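Local coordinates for protein bvu-3222 (PDB 3FYF) that is of unknown function but is a probably periplasmic protein of the DUF4251 family, with a closed, barrel-like antiparallel sheet, at residues Q82-F88 and T157-N161. Numbering follows the deposited sequence.
Sequences QTAFTNF and TLTMN
L158 meets F88 in a closed, barrel-like antiparallel sheet, where the chain leaves strand 78-83 and strand 158-166 begins. T157 and L158 both face I149, a classic beta bulge at the start of strand 158-166. The chain of 82-88 leaves strand 78-83 and loops across toward this bulge. The two segments are not paired as strands; they meet through side chains, largely by methyl and ring carbons.

L158 carries much of the contact. Its CB lies 3.6 Å from CD1 of F88, approaching the ring obliquely. CG stands anti to the backbone N (chi1 -170°), which directs the branch at the loop. CD1 then reaches the F88 ring edge in the ring plane, 3.6 Å from CD1 of F88. The same methyl lies 4.3 Å from CD2 of F85, oblique to that ring. It also meets OG1 of T83 tip to tip; that hydroxyl is hydrogen-bonded to N70. V55 and F57 of strand 54-57 also touch L158, and F57 packs edge-to-face with F85.

At the base of the F88 side chain, CG2 of T157 sits 3.7 Å from CB of F88. P151 touches both residues. M160 is buried and also points toward 82-88, its chain extended beyond CG. Its CE lies 3.7 Å from CB of T83 and 3.3 Å from the backbone O of Q82.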
ATOM      1  N   GLN B  82      12.227   4.223  12.572  1.00 59.25           N
ATOM      2  CA  GLN B  82      12.472   5.550  12.015  1.00 61.20           C
ATOM      3  C   GLN B  82      11.352   5.973  11.067  1.00 63.65           C
ATOM      4  O   GLN B  82      11.003   5.239  10.138  1.00 65.75           O
ATOM      5  CB  GLN B  82      13.816   5.585  11.281  1.00 61.33           C
ATOM      6  CG  GLN B  82      14.219   6.967  10.758  1.00 61.69           C
ATOM      7  CD  GLN B  82      14.593   7.928  11.870  1.00 63.07           C
ATOM      8  OE1 GLN B  82      15.543   7.692  12.610  1.00 68.13           O
ATOM      9  NE2 GLN B  82      13.851   9.027  11.983  1.00 62.94           N
ATOM     10  N   THR B  83      10.795   7.154  11.313  1.00 62.33           N
ATOM     11  CA  THR B  83       9.841   7.766  10.395  1.00 64.05           C
ATOM     12  C   THR B  83      10.049   9.284  10.306  1.00 65.72           C
ATOM     13  O   THR B  83      10.621   9.896  11.211  1.00 66.60           O
ATOM     14  CB  THR B  83       8.366   7.386  10.737  1.00 63.63           C
ATOM     15  OG1 THR B  83       7.522   7.658   9.611  1.00 63.89           O
ATOM     16  CG2 THR B  83       7.846   8.115  11.971  1.00 56.47           C
ATOM     17  N   ALA B  84       9.591   9.875   9.207  1.00 65.05           N
ATOM     18  CA  ALA B  84       9.764  11.308   8.957  1.00 66.62           C
ATOM     19  C   ALA B  84       8.632  12.169   9.529  1.00 68.42           C
ATOM     20  O   ALA B  84       8.615  13.390   9.337  1.00 73.81           O
ATOM     21  CB  ALA B  84       9.931  11.562   7.456  1.00 62.32           C
ATOM     22  N   PHE B  85       7.696  11.530  10.224  1.00 69.41           N
ATOM     23  CA  PHE B  85       6.609  12.245  10.882  1.00 70.41           C
ATOM     24  C   PHE B  85       6.798  12.261  12.395  1.00 74.27           C
ATOM     25  O   PHE B  85       7.603  11.507  12.939  1.00 72.16           O
ATOM     26  CB  PHE B  85       5.261  11.615  10.527  1.00 69.56           C
ATOM     27  CG  PHE B  85       5.128  11.248   9.076  1.00 66.77           C
ATOM     28  CD1 PHE B  85       4.779  12.203   8.135  1.00 64.98           C
ATOM     29  CD2 PHE B  85       5.351   9.947   8.653  1.00 57.65           C
ATOM     30  CE1 PHE B  85       4.655  11.868   6.801  1.00 65.11           C
ATOM     31  CE2 PHE B  85       5.228   9.607   7.319  1.00 55.71           C
ATOM     32  CZ  PHE B  85       4.880  10.569   6.392  1.00 62.63           C
ATOM     33  N   THR B  86       6.048  13.127  13.070  1.00 78.84           N
ATOM     34  CA  THR B  86       6.500  13.716  14.326  1.00 82.80           C
ATOM     35  C   THR B  86       5.985  12.923  15.522  1.00 83.81           C
ATOM     36  O   THR B  86       6.756  12.272  16.226  1.00 86.11           O
ATOM     37  CB  THR B  86       6.044  15.181  14.459  1.00 84.46           C
ATOM     38  OG1 THR B  86       6.468  15.923  13.308  1.00 88.08           O
ATOM     39  CG2 THR B  86       6.636  15.811  15.710  1.00 85.65           C
ATOM     40  N   ASN B  87       4.676  12.982  15.746  1.00 83.66           N
ATOM     41  CA  ASN B  87       3.997  11.997  16.579  1.00 83.93           C
ATOM     42  C   ASN B  87       3.120  11.056  15.759  1.00 81.44           C
ATOM     43  O   ASN B  87       1.912  10.967  15.979  1.00 81.51           O
ATOM     44  CB  ASN B  87       3.158  12.692  17.654  1.00 86.52           C
ATOM     45  CG  ASN B  87       3.596  12.327  19.059  1.00 93.21           C
ATOM     46  OD1 ASN B  87       4.762  12.010  19.297  1.00100.79           O
ATOM     47  ND2 ASN B  87       2.661  12.371  20.001  1.00 96.65           N
ATOM     48  N   PHE B  88       3.737  10.353  14.814  1.00 78.24           N
ATOM     49  CA  PHE B  88       3.007   9.463  13.921  1.00 76.61           C
ATOM     50  C   PHE B  88       1.755  10.139  13.371  1.00 75.55           C
ATOM     51  O   PHE B  88       0.710   9.505  13.220  1.00 75.74           O
ATOM     52  CB  PHE B  88       2.630   8.168  14.646  1.00 75.91           C
ATOM     53  CG  PHE B  88       3.776   7.524  15.371  1.00 73.97           C
ATOM     54  CD1 PHE B  88       4.595   6.611  14.726  1.00 68.93           C
ATOM     55  CD2 PHE B  88       4.037   7.830  16.696  1.00 75.52           C
ATOM     56  CE1 PHE B  88       5.651   6.016  15.390  1.00 64.28           C
ATOM     57  CE2 PHE B  88       5.091   7.238  17.365  1.00 70.64           C
ATOM     58  CZ  PHE B  88       5.899   6.330  16.711  1.00 73.98           C
ATOM     59  N   THR B 157      -1.211   3.473  15.496  1.00 51.45           N
ATOM     60  CA  THR B 157      -1.143   4.839  15.013  1.00 55.38           C
ATOM     61  C   THR B 157      -0.530   4.915  13.616  1.00 51.03           C
ATOM     62  O   THR B 157      -0.956   5.731  12.802  1.00 59.09           O
ATOM     63  CB  THR B 157      -0.341   5.732  15.997  1.00 57.78           C
ATOM     64  OG1 THR B 157      -0.618   5.328  17.341  1.00 58.51           O
ATOM     65  CG2 THR B 157      -0.724   7.199  15.837  1.00 62.07           C
ATOM     66  N   LEU B 158       0.453   4.061  13.337  1.00 47.40           N
ATOM     67  CA  LEU B 158       1.197   4.145  12.081  1.00 49.23           C
ATOM     68  C   LEU B 158       1.503   2.772  11.481  1.00 47.39           C
ATOM     69  O   LEU B 158       2.016   1.889  12.157  1.00 48.42           O
ATOM     70  CB  LEU B 158       2.492   4.950  12.290  1.00 51.73           C
ATOM     71  CG  LEU B 158       3.314   5.365  11.064  1.00 49.77           C
ATOM     72  CD1 LEU B 158       3.820   6.793  11.182  1.00 53.98           C
ATOM     73  CD2 LEU B 158       4.463   4.410  10.822  1.00 45.26           C
ATOM     74  N   THR B 159       1.203   2.615  10.196  1.00 43.21           N
ATOM     75  CA  THR B 159       1.510   1.385   9.482  1.00 41.68           C
ATOM     76  C   THR B 159       2.471   1.688   8.325  1.00 40.26           C
ATOM     77  O   THR B 159       2.244   2.627   7.580  1.00 37.76           O
ATOM     78  CB  THR B 159       0.222   0.716   8.953  1.00 43.92           C
ATOM     79  OG1 THR B 159      -0.670   0.457  10.047  1.00 45.78           O
ATOM     80  CG2 THR B 159       0.529  -0.595   8.252  1.00 46.82           C
ATOM     81  N   MET B 160       3.542   0.902   8.202  1.00 41.47           N
ATOM     82  CA  MET B 160       4.472   0.980   7.069  1.00 42.85           C
ATOM     83  C   MET B 160       4.309  -0.245   6.190  1.00 42.57           C
ATOM     84  O   MET B 160       4.413  -1.377   6.673  1.00 39.25           O
ATOM     85  CB  MET B 160       5.929   1.014   7.545  1.00 45.61           C
ATOM     86  CG  MET B 160       6.319   2.221   8.373  1.00 53.57           C
ATOM     87  SD  MET B 160       8.107   2.377   8.628  1.00 43.84           S
ATOM     88  CE  MET B 160       8.064   3.942   9.434  1.00 42.10           C
ATOM     89  N   ASN B 161       4.072  -0.017   4.898  1.00 35.65           N
ATOM     90  CA  ASN B 161       3.956  -1.097   3.925  1.00 43.44           C
ATOM     91  C   ASN B 161       5.144  -1.069   3.004  1.00 40.11           C
ATOM     92  O   ASN B 161       5.442  -0.040   2.420  1.00 41.66           O
ATOM     93  CB  ASN B 161       2.668  -0.956   3.109  1.00 34.72           C
ATOM     94  CG  ASN B 161       1.428  -1.024   3.978  1.00 49.11           C
ATOM     95  OD1 ASN B 161       1.207  -2.014   4.676  1.00 35.72           O
ATOM     96  ND2 ASN B 161       0.617   0.027   3.946  1.00 37.54           N
TER